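Side-chain contact in EST1E (Clostridium proteoclasticum, PDB 2WTM), which acts as a promiscuous feruloyl esterase of the alpha/beta-hydrolase family, hydrolysing ferulic acid esters in a rumen bacterium: residues A[237-240]-A[241-245]. Residues are numbered along the deposited sequence; the frame is centred on the assembly and turned at random.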
loop_
_atom_site.group_PDB
_atom_site.type_symbol
_atom_site.label_atom_id
_atom_site.label_comp_id
_atom_site.label_asym_id
_atom_site.label_seq_id
_atom_site.Cartn_x
_atom_site.Cartn_y
_atom_site.Cartn_z
ATOM N N VAL A 237 -22.485 21.632 -6.501
ATOM C CA VAL A 237 -21.707 20.658 -5.705
ATOM C C VAL A 237 -21.834 20.948 -4.204
ATOM O O VAL A 237 -22.144 20.042 -3.417
ATOM C CB VAL A 237 -20.234 20.644 -6.132
ATOM C CG1 VAL A 237 -19.400 19.685 -5.255
ATOM C CG2 VAL A 237 -20.101 20.283 -7.598
ATOM N N THR A 238 -21.601 22.184 -3.778
ATOM C CA THR A 238 -21.660 22.445 -2.379
ATOM C C THR A 238 -23.098 22.284 -1.866
ATOM O O THR A 238 -23.299 21.850 -0.776
ATOM C CB THR A 238 -21.167 23.850 -2.034
ATOM O OG1 THR A 238 -21.943 24.801 -2.761
ATOM C CG2 THR A 238 -19.724 24.052 -2.443
ATOM N N GLU A 239 -24.104 22.617 -2.666
ATOM C CA GLU A 239 -25.476 22.335 -2.184
ATOM C C GLU A 239 -25.755 20.843 -2.003
ATOM O O GLU A 239 -26.464 20.425 -1.090
ATOM C CB GLU A 239 -26.535 22.957 -3.112
ATOM C CG GLU A 239 -26.813 24.406 -2.824
ATOM C CD GLU A 239 -27.150 24.664 -1.340
ATOM O OE1 GLU A 239 -28.175 24.148 -0.783
ATOM O OE2 GLU A 239 -26.303 25.354 -0.733
ATOM N N ALA A 240 -25.134 20.022 -2.844
ATOM C CA ALA A 240 -25.405 18.586 -2.719
ATOM C C ALA A 240 -24.725 18.004 -1.461
ATOM O O ALA A 240 -25.268 17.196 -0.734
ATOM C CB ALA A 240 -24.934 17.883 -3.944
ATOM N N VAL A 241 -23.502 18.464 -1.229
ATOM C CA VAL A 241 -22.732 18.093 -0.034
ATOM C C VAL A 241 -23.476 18.546 1.223
ATOM O O VAL A 241 -23.651 17.801 2.158
ATOM C CB VAL A 241 -21.317 18.727 -0.093
ATOM C CG1 VAL A 241 -20.592 18.661 1.247
ATOM C CG2 VAL A 241 -20.480 18.061 -1.220
ATOM N N LYS A 242 -23.975 19.767 1.187
ATOM C CA LYS A 242 -24.723 20.320 2.301
ATOM C C LYS A 242 -25.967 19.526 2.645
ATOM O O LYS A 242 -26.154 19.154 3.783
ATOM C CB LYS A 242 -25.070 21.768 1.993
ATOM C CG LYS A 242 -25.818 22.457 3.124
ATOM C CD LYS A 242 -26.471 23.791 2.641
ATOM C CE LYS A 242 -26.791 24.689 3.831
ATOM N NZ LYS A 242 -27.468 25.995 3.428
ATOM N N GLU A 243 -26.794 19.211 1.647
ATOM C CA GLU A 243 -28.055 18.489 1.916
ATOM C C GLU A 243 -27.817 17.052 2.429
ATOM O O GLU A 243 -28.367 16.568 3.392
ATOM C CB GLU A 243 -28.900 18.421 0.647
ATOM C CG GLU A 243 -29.584 19.802 0.333
ATOM C CD GLU A 243 -30.383 19.869 -0.995
ATOM O OE1 GLU A 243 -30.805 18.779 -1.536
ATOM O OE2 GLU A 243 -30.574 21.040 -1.482
ATOM N N PHE A 244 -26.679 16.425 1.779
ATOM C CA PHE A 244 -26.390 15.085 2.209
ATOM C C PHE A 244 -25.888 15.024 3.628
ATOM O O PHE A 244 -26.253 14.129 4.401
ATOM C CB PHE A 244 -25.371 14.474 1.186
ATOM C CG PHE A 244 -24.768 13.163 1.614
ATOM C CD1 PHE A 244 -25.434 11.991 1.420
ATOM C CD2 PHE A 244 -23.523 13.126 2.192
ATOM C CE1 PHE A 244 -24.840 10.772 1.783
ATOM C CE2 PHE A 244 -22.938 11.920 2.599
ATOM C CZ PHE A 244 -23.618 10.749 2.352
ATOM N N MET A 245 -25.015 15.974 3.949
ATOM C CA MET A 245 -24.390 16.039 5.271
ATOM C C MET A 245 -25.380 16.467 6.355
ATOM O O MET A 245 -25.362 15.896 7.442
ATOM C CB MET A 245 -23.103 16.886 5.235
ATOM C CG MET A 245 -21.865 16.096 4.665
ATOM S SD MET A 245 -21.476 14.605 5.604
ATOM C CE MET A 245 -20.934 15.294 7.141
#
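The carboxylates of E239 and E243 lie near each other on the outer side of helix 234-249, their planes turned 68° apart. E243 lays one face of its carboxylate over the carbonyl oxygen of E239, O lying 4.0 Å from E243 CD, while its OE2 approaches E239 OE1 to 4.0 Å. K242 comes to the other flat group beyond its two oxygens: its CD is 3.7 Å from E239 OE2 and almost as close to OE1, displaced from the carboxylate plane. A bend at chi2 (-52°) brings the E239 carboxylate toward these neighbours one turn on. K242 instead runs extended beside it, carrying NZ past the carboxylate, so that NZ stays 4.4 Å from E239 OE2, too far for a salt bridge.

Underneath, four consecutive i to i+4 bonds hold the backbone: V241 N to V237 O (3.0 Å), then K242, E243 and F244 to T238, E239 and A240. The first is the straightest, with an N-H...O angle of 169°. V241 CG2 also rests 3.4 Å from V237 O. T238 adds a hydroxyl bond from OG1 to the carbonyl of E235, one turn earlier.

The inner side of the helix is apolar. V237 and F244 reach strands 125-131 and 192-197 of the central sheet, F244 also touching P191; M245 meets I129 as well as L52 of helix 43-54, which T238 and K242 flank too. The helix is thus amphipathic, the last of the alpha/beta-hydrolase fold, packed between sheet and solvent. If both acids are ionised they should repel each other, and the nearby K242 charge probably offsets part of this without a direct ion pair to E239. The outer charges thus form a loose, solvent-facing cluster, while backbone bonds and the apolar face on the sheet hold the helix.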